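Local atomic coordinates of pentafunctional AROM polypeptide (Schizosaccharomyces pombe, PDB entry 5SWV), a protein that probably carries out five successive shikimate-pathway steps on one polypeptide, the crystallised part comprising its dehydroquinate dehydratase and shikimate dehydrogenase domains. Residues 27-30 against 31-34; 219-222 against 223-227; 232-236 against 237-241; 242-246 against 247-251. All blocks are in the same frame, centred on the assembly; numbering follows the deposited sequence.

Interaction 1. Residues 27-30 against 31-34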
# COMPACT_ATOMS: atom_id res chain seq x y z
N PRO A 27 -1.34 -11.16 13.00
CA PRO A 27 -2.78 -10.87 13.16
C PRO A 27 -3.18 -9.43 12.82
O PRO A 27 -4.06 -9.23 11.98
CB PRO A 27 -3.03 -11.20 14.63
CG PRO A 27 -2.03 -12.26 14.95
CD PRO A 27 -0.81 -11.98 14.11
N THR A 28 -2.49 -8.46 13.41
CA THR A 28 -2.82 -7.03 13.27
C THR A 28 -1.97 -6.26 12.23
O THR A 28 -2.05 -5.03 12.16
CB THR A 28 -2.58 -6.34 14.62
OG1 THR A 28 -1.18 -6.47 14.98
CG2 THR A 28 -3.47 -6.96 15.69
N LEU A 29 -1.19 -6.97 11.42
CA LEU A 29 -0.25 -6.36 10.46
C LEU A 29 -0.89 -5.36 9.51
O LEU A 29 -0.26 -4.38 9.12
CB LEU A 29 0.44 -7.44 9.61
CG LEU A 29 1.54 -6.95 8.66
CD1 LEU A 29 2.79 -6.60 9.45
CD2 LEU A 29 1.86 -7.98 7.59
N ARG A 30 -2.13 -5.62 9.13
CA ARG A 30 -2.84 -4.71 8.23
C ARG A 30 -3.21 -3.39 8.89
O ARG A 30 -3.28 -2.38 8.21
CB ARG A 30 -4.07 -5.40 7.66
CG ARG A 30 -3.65 -6.54 6.75
CD ARG A 30 -4.84 -7.35 6.30
NE ARG A 30 -4.40 -8.57 5.63
CZ ARG A 30 -5.21 -9.39 4.94
NH1 ARG A 30 -6.51 -9.14 4.81
NH2 ARG A 30 -4.69 -10.49 4.38
N ASP A 31 -3.41 -3.41 10.21
CA ASP A 31 -3.66 -2.19 10.98
C ASP A 31 -2.38 -1.40 11.31
O ASP A 31 -2.37 -0.17 11.24
CB ASP A 31 -4.44 -2.52 12.27
CG ASP A 31 -5.85 -3.14 12.01
OD1 ASP A 31 -6.49 -2.87 10.96
OD2 ASP A 31 -6.33 -3.90 12.89
N VAL A 32 -1.30 -2.10 11.66
CA VAL A 32 -0.07 -1.43 12.09
C VAL A 32 0.75 -0.83 10.96
O VAL A 32 1.64 -0.04 11.22
CB VAL A 32 0.87 -2.33 12.91
CG1 VAL A 32 0.12 -2.98 14.06
CG2 VAL A 32 1.54 -3.39 12.06
N THR A 33 0.48 -1.21 9.72
CA THR A 33 1.21 -0.68 8.56
C THR A 33 0.53 0.50 7.88
O THR A 33 1.13 1.14 7.01
CB THR A 33 1.50 -1.77 7.50
OG1 THR A 33 0.27 -2.35 7.06
CG2 THR A 33 2.37 -2.85 8.09
N VAL A 34 -0.72 0.77 8.25
CA VAL A 34 -1.44 1.98 7.85
C VAL A 34 -0.52 3.20 7.75
O VAL A 34 0.22 3.50 8.69
CB VAL A 34 -2.60 2.24 8.85
CG1 VAL A 34 -3.00 3.71 8.94
CG2 VAL A 34 -3.81 1.37 8.48

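Interaction 2. Residues 219-222 against 223-227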
# COMPACT_ATOMS: atom_id res chain seq x y z
N PRO A 219 10.85 7.60 10.43
CA PRO A 219 10.34 6.42 11.14
C PRO A 219 9.16 6.77 12.04
O PRO A 219 9.14 7.84 12.66
CB PRO A 219 11.53 5.93 11.95
CG PRO A 219 12.40 7.11 12.09
CD PRO A 219 12.22 7.93 10.85
N VAL A 220 8.21 5.85 12.07
CA VAL A 220 7.04 5.94 12.91
C VAL A 220 6.81 4.60 13.60
O VAL A 220 7.39 3.57 13.21
CB VAL A 220 5.77 6.31 12.10
CG1 VAL A 220 5.96 7.65 11.41
CG2 VAL A 220 5.39 5.22 11.09
N THR A 221 5.95 4.62 14.61
CA THR A 221 5.57 3.44 15.36
C THR A 221 4.04 3.36 15.38
O THR A 221 3.39 4.13 14.67
CB THR A 221 6.19 3.44 16.78
OG1 THR A 221 5.80 2.25 17.48
CG2 THR A 221 5.76 4.66 17.59
N HIS A 222 3.49 2.44 16.17
CA HIS A 222 2.04 2.24 16.29
C HIS A 222 1.71 1.66 17.68
O HIS A 222 2.50 0.90 18.23
CB HIS A 222 1.59 1.29 15.18
CG HIS A 222 0.11 1.14 15.06
ND1 HIS A 222 -0.61 0.26 15.84
CD2 HIS A 222 -0.79 1.75 14.25
CE1 HIS A 222 -1.89 0.33 15.52
NE2 HIS A 222 -2.02 1.23 14.56
N PRO A 223 0.55 2.03 18.27
CA PRO A 223 0.27 1.65 19.68
C PRO A 223 0.33 0.14 20.04
O PRO A 223 0.59 -0.21 21.20
CB PRO A 223 -1.15 2.18 19.91
CG PRO A 223 -1.25 3.36 19.00
CD PRO A 223 -0.46 3.00 17.77
N LEU A 224 0.07 -0.70 19.04
CA LEU A 224 0.15 -2.15 19.16
C LEU A 224 1.56 -2.74 19.15
O LEU A 224 1.74 -3.89 19.56
CB LEU A 224 -0.68 -2.80 18.04
CG LEU A 224 -2.19 -2.44 18.03
CD1 LEU A 224 -2.93 -3.18 16.93
CD2 LEU A 224 -2.86 -2.69 19.39
N LEU A 225 2.56 -1.99 18.71
CA LEU A 225 3.94 -2.46 18.77
C LEU A 225 4.37 -2.40 20.22
O LEU A 225 3.84 -1.59 20.98
CB LEU A 225 4.85 -1.62 17.90
CG LEU A 225 4.49 -1.53 16.42
CD1 LEU A 225 5.64 -0.89 15.66
CD2 LEU A 225 4.19 -2.90 15.84
N PRO A 226 5.32 -3.26 20.63
CA PRO A 226 5.62 -3.34 22.05
C PRO A 226 6.30 -2.10 22.64
O PRO A 226 6.16 -1.85 23.83
CB PRO A 226 6.52 -4.57 22.16
CG PRO A 226 7.15 -4.68 20.83
CD PRO A 226 6.11 -4.23 19.85
N SER A 227 7.01 -1.32 21.82
CA SER A 227 7.74 -0.15 22.32
C SER A 227 8.13 0.77 21.19
O SER A 227 8.09 0.37 20.02
CB SER A 227 9.00 -0.58 23.09
OG SER A 227 9.80 -1.49 22.35
O HOH W 1 8.20 0.63 17.14

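Interaction 3. Residues 232-236 against 237-241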
# COMPACT_ATOMS: atom_id res chain seq x y z
N GLY A 232 11.04 9.88 21.55
CA GLY A 232 10.46 10.95 20.76
C GLY A 232 9.70 10.46 19.57
O GLY A 232 9.12 11.25 18.85
N GLN A 233 9.67 9.15 19.35
CA GLN A 233 9.04 8.62 18.15
C GLN A 233 7.54 8.79 18.20
O GLN A 233 6.93 8.60 19.25
CB GLN A 233 9.37 7.15 18.01
CG GLN A 233 8.93 6.55 16.69
CD GLN A 233 9.41 5.12 16.56
OE1 GLN A 233 9.64 4.42 17.56
NE2 GLN A 233 9.56 4.66 15.31
N LEU A 234 6.97 9.11 17.04
CA LEU A 234 5.55 9.36 16.88
C LEU A 234 4.86 8.26 16.07
O LEU A 234 5.50 7.57 15.30
CB LEU A 234 5.37 10.68 16.13
CG LEU A 234 5.90 11.92 16.83
CD1 LEU A 234 5.81 13.14 15.91
CD2 LEU A 234 5.14 12.17 18.14
N THR A 235 3.55 8.12 16.26
CA THR A 235 2.74 7.27 15.42
C THR A 235 2.38 8.06 14.16
O THR A 235 2.61 9.28 14.11
CB THR A 235 1.45 6.77 16.12
OG1 THR A 235 0.58 7.86 16.43
CG2 THR A 235 1.78 6.02 17.39
N VAL A 236 1.83 7.37 13.16
CA VAL A 236 1.38 8.02 11.93
C VAL A 236 0.29 9.05 12.21
O VAL A 236 0.31 10.15 11.66
CB VAL A 236 0.92 7.00 10.84
CG1 VAL A 236 0.10 7.65 9.73
CG2 VAL A 236 2.14 6.33 10.23
N LYS A 237 -0.65 8.67 13.07
CA LYS A 237 -1.71 9.58 13.47
C LYS A 237 -1.16 10.86 14.10
O LYS A 237 -1.55 11.98 13.74
CB LYS A 237 -2.64 8.90 14.46
CG LYS A 237 -3.89 9.69 14.70
CD LYS A 237 -4.74 9.05 15.76
CE LYS A 237 -6.11 9.69 15.81
NZ LYS A 237 -6.65 9.69 17.19
N GLN A 238 -0.26 10.68 15.05
CA GLN A 238 0.37 11.79 15.74
C GLN A 238 1.15 12.65 14.78
O GLN A 238 1.11 13.88 14.87
CB GLN A 238 1.32 11.27 16.82
CG GLN A 238 0.64 10.61 18.00
CD GLN A 238 1.65 10.11 19.03
OE1 GLN A 238 2.54 9.29 18.74
NE2 GLN A 238 1.53 10.62 20.25
N LEU A 239 1.86 11.99 13.87
CA LEU A 239 2.71 12.69 12.91
C LEU A 239 1.90 13.62 12.04
O LEU A 239 2.32 14.74 11.80
CB LEU A 239 3.49 11.71 12.04
CG LEU A 239 4.48 12.33 11.03
CD1 LEU A 239 5.60 13.10 11.71
CD2 LEU A 239 5.07 11.25 10.13
N ASN A 240 0.76 13.15 11.54
CA ASN A 240 -0.13 13.99 10.74
C ASN A 240 -0.77 15.09 11.59
O ASN A 240 -0.76 16.26 11.21
CB ASN A 240 -1.22 13.15 10.09
CG ASN A 240 -0.70 12.22 9.01
OD1 ASN A 240 0.23 12.57 8.27
ND2 ASN A 240 -1.31 11.04 8.89
N GLU A 241 -1.29 14.72 12.74
CA GLU A 241 -1.83 15.70 13.66
C GLU A 241 -0.87 16.85 13.93
O GLU A 241 -1.27 18.01 13.93
CB GLU A 241 -2.21 15.03 14.96
CG GLU A 241 -3.51 14.28 14.86
CD GLU A 241 -3.84 13.52 16.13
OE1 GLU A 241 -2.91 13.22 16.94
OE2 GLU A 241 -5.04 13.19 16.32
O HOH W 2 4.36 7.79 20.22

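Interaction 4. Residues 242-246 against 247-251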
# COMPACT_ATOMS: atom_id res chain seq x y z
N ALA A 242 0.40 16.53 14.14
CA ALA A 242 1.42 17.54 14.38
C ALA A 242 1.65 18.40 13.14
O ALA A 242 1.64 19.64 13.22
CB ALA A 242 2.72 16.88 14.81
N ARG A 243 1.82 17.75 12.00
CA ARG A 243 2.01 18.45 10.73
C ARG A 243 0.86 19.38 10.36
O ARG A 243 1.07 20.40 9.72
CB ARG A 243 2.27 17.45 9.60
CG ARG A 243 3.68 16.89 9.66
CD ARG A 243 3.92 15.76 8.69
NE ARG A 243 5.33 15.34 8.74
CZ ARG A 243 5.85 14.28 8.13
NH1 ARG A 243 5.10 13.48 7.37
NH2 ARG A 243 7.15 14.02 8.27
N VAL A 244 -0.35 19.02 10.76
CA VAL A 244 -1.49 19.89 10.53
C VAL A 244 -1.39 21.11 11.44
O VAL A 244 -1.59 22.24 10.99
CB VAL A 244 -2.83 19.16 10.73
CG1 VAL A 244 -4.01 20.13 10.70
CG2 VAL A 244 -3.00 18.07 9.67
N LEU A 245 -1.07 20.87 12.70
CA LEU A 245 -1.00 21.94 13.69
C LEU A 245 0.12 22.93 13.44
O LEU A 245 -0.05 24.10 13.72
CB LEU A 245 -0.88 21.37 15.11
CG LEU A 245 -2.18 20.76 15.65
CD1 LEU A 245 -1.91 19.88 16.86
CD2 LEU A 245 -3.22 21.82 15.98
N ILE A 246 1.25 22.49 12.88
CA ILE A 246 2.32 23.45 12.54
C ILE A 246 2.15 24.14 11.20
O ILE A 246 2.95 25.01 10.88
CB ILE A 246 3.74 22.85 12.64
CG1 ILE A 246 4.03 21.83 11.54
CG2 ILE A 246 3.96 22.23 14.02
CD1 ILE A 246 5.50 21.55 11.39
N GLY A 247 1.14 23.77 10.41
CA GLY A 247 0.92 24.35 9.09
C GLY A 247 1.58 23.68 7.88
O GLY A 247 1.58 24.26 6.80
N GLU A 248 2.13 22.48 8.04
CA GLU A 248 2.74 21.73 6.93
C GLU A 248 1.68 21.10 6.04
O GLU A 248 1.74 21.27 4.84
CB GLU A 248 3.70 20.65 7.43
CG GLU A 248 5.09 21.16 7.81
CD GLU A 248 5.98 21.49 6.61
OE1 GLU A 248 6.56 20.55 6.00
OE2 GLU A 248 6.12 22.70 6.30
N ILE A 249 0.73 20.37 6.62
CA ILE A 249 -0.42 19.81 5.88
C ILE A 249 -1.64 20.70 6.05
O ILE A 249 -2.12 20.87 7.17
CB ILE A 249 -0.79 18.41 6.39
CG1 ILE A 249 0.30 17.42 5.98
CG2 ILE A 249 -2.14 17.95 5.85
CD1 ILE A 249 0.22 16.09 6.70
N LEU A 250 -2.16 21.23 4.94
CA LEU A 250 -3.35 22.09 4.97
C LEU A 250 -4.65 21.30 4.77
O LEU A 250 -4.65 20.27 4.09
CB LEU A 250 -3.25 23.22 3.92
CG LEU A 250 -2.11 24.25 4.00
CD1 LEU A 250 -2.38 25.44 3.07
CD2 LEU A 250 -1.87 24.77 5.42
N PRO A 251 -5.76 21.77 5.37
CA PRO A 251 -7.09 21.19 5.18
C PRO A 251 -7.57 21.27 3.76
O PRO A 251 -7.38 22.28 3.10
CB PRO A 251 -8.00 22.08 6.03
CG PRO A 251 -7.12 22.61 7.08
CD PRO A 251 -5.77 22.77 6.47
O HOH W 3 -2.89 23.27 8.61

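Interaction 1. Residues 27-30 against 31-34
Asp31 folds back on Thr28 through both backbone and side chain. Its N approaches Thr28 O at 2.9 Å from above the carbonyl plane, over a bent N-H path (130°), and its CB lies 3.5 Å from the same oxygen; the side chain also packs on Pro521. Val32 N, 3.1 Å from Thr28 O, comes almost head-on to this shared acceptor and makes the straighter bond, starting a single short helical turn. Arg30 O lies 3.8 Å from Val34 CG2, while the Arg30 side chain runs extended away from the turn to NH2, which bonds the carbonyl of Asn363. The turn belongs to the first crossover of the dehydroquinase TIM barrel, which joins the parallel, neighbouring strands 13-17 and 38-42. Leu29 offers both its carbonyl and its CD1 methyl. Thr33 OG1 donates to Leu29 O over 2.9 Å, in the carbonyl plane, while the bond from Thr33 N to that oxygen is weak. With chi1 at 58°, the Thr33 hydroxyl sits between its own N and carbonyl carbon, facing back along the turn. Leu29 CD1 touches Thr33 CG2 at 4.0 Å, the two side chains crossing at a slant, and lies 4.3 Å from Val32 CG2. Thr28 holds the N-cap position without using its hydroxyl as a cap; OG1 instead lies against a methyl, 3.8 Å from Val32 CG1.

Interaction 2. Residues 219-222 against 223-227
Pro223 lays its CD over one face of the His222 imidazole, 3.5 Å from the ring centroid and 20° off the ring normal, a CH-pi contact. The proline carbon is offset toward the CG-ND1 side of the ring. Leu224 runs alongside the histidine and points the same way: its CB lies in the ring plane at the edge, and its CG is 3.8 Å from His222 CE1. A weak bond from Leu224 N to His222 ND1, long at 3.4 Å but nearly straight, adds a polar tie between side chain and loop backbone. The ring reaches this place because its CG stands opposite the backbone N (chi1 -172°), which swings it toward the carbonyl side, against Pro223 and alongside Leu224. Leu225 N donates to His222 O at 2.9 Å, closing the turn. Leu225 sends CD1 back to within 3.6 Å of Thr221 OG1, the two side chains sliding past one another. The same hydroxyl is hydrogen-bonded to a water that bridges to Ser227 O. Outside the loop, Val32 packs on both His222 and Leu224, Leu225 reaches Leu15 and Leu17 of strand 13-17, and Asn18 ND2 bonds Ser227 O. The chain from His222 to Leu225 is a type I beta turn just beyond strand 218-220, the eighth strand of the TIM barrel, and opens the loop that, as in other type I dehydroquinases, probably closes over the active site.

Interaction 3. Residues 232-236 against 237-241
Thr235 and Gln238 form a capping box at the start of helix 236-245, the last helix of the dehydroquinase TIM barrel. Two hydrogen bonds define it. Gln238 N donates to Thr235 OG1 at 3.2 Å, and in return Thr235 N donates to Gln238 OE1 at 2.9 Å, lying in the amide plane on a lone pair. The threonine hydroxyl faces the helix because chi1 of 65° places it between its own N and carbonyl carbon. Gln238, extended beyond CG, reaches back past this hydroxyl and brings its amide oxygen to the N-H of Thr235; a weak bond from Thr235 OG1 to the same oxygen adds to the grip. Regular helical bonds follow, Leu239 N to Thr235 O (2.8 Å) and Asn240 N to Val236 O (3.0 Å). Among apolar groups, Leu234 CD1 meets Leu239 CD1 at 4.2 Å, and both leucines also pack on Ile212 of helix 208-213. Val236 and Asn240 lie side by side, while the Asn240 amide nitrogen bonds the carbonyl of Leu277. Within the helix, Lys237 NZ and Glu241 OE2, one turn apart, make a long salt bridge. A water gives the amide oxygen of Gln238 another donor, bonding OE1 at 2.8 Å and donating to Gln233 O at 2.9 Å.

Interaction 4. Residues 242-246 against 247-251
Ile249 folds back over Arg243 and Val244 after a Schellman motif that ends helix 236-245. Glycine at the turn, Gly247, takes a positive phi of 90°; its N donates to Val244 O, and Glu248 N donates to Arg243 O at 2.9 Å, nearly along the C=O axis. Ile249 N joins the latter oxygen from above the carbonyl plane, giving it two donors. Along the Ile249 side chain, CB stands 4.0 Å from Val244 CG2, and its branch methyl CG2 touches that same valine methyl at 3.9 Å, the two side chains crossing at an angle. The other branch heads for the arginine: CG1 is 4.1 Å from Arg243 CB, and the terminal CD1 closes to 3.8 Å from that CB. Arg243 itself extends away, its NE bonding the carbonyl of Ile212. Glu248 bends at its second torsion (chi2 -75°), lays CG against Ile246 CD1 and sends OE1 to a salt bridge with Arg11. A water joins the loop to the helix end, donating to Val244 O and to Ile249 O, 2.9 Å from each.

The four interactions come in order along the chain; the first three lie in the type I dehydroquinase TIM barrel and the fourth closes its last helix. Interaction 1, in the connection between barrel strands 13-17 and 38-42, touches interaction 2, about 11 Å away between centres, where Val32 meets His222. It also brushes interaction 3, where Val34 O meets Val236 CG2. Interactions 2 and 3, centres about 10 Å apart, bracket the loop from strand 218-220 to helix 236-245; Thr221 N and Leu234 O probably bond across it. Interactions 3 and 4 share that helix, centres about 12 Å apart. Beyond interaction 4 the chain enters strand 253-257 of shikimate dehydrogenase, passing from one enzyme to the next.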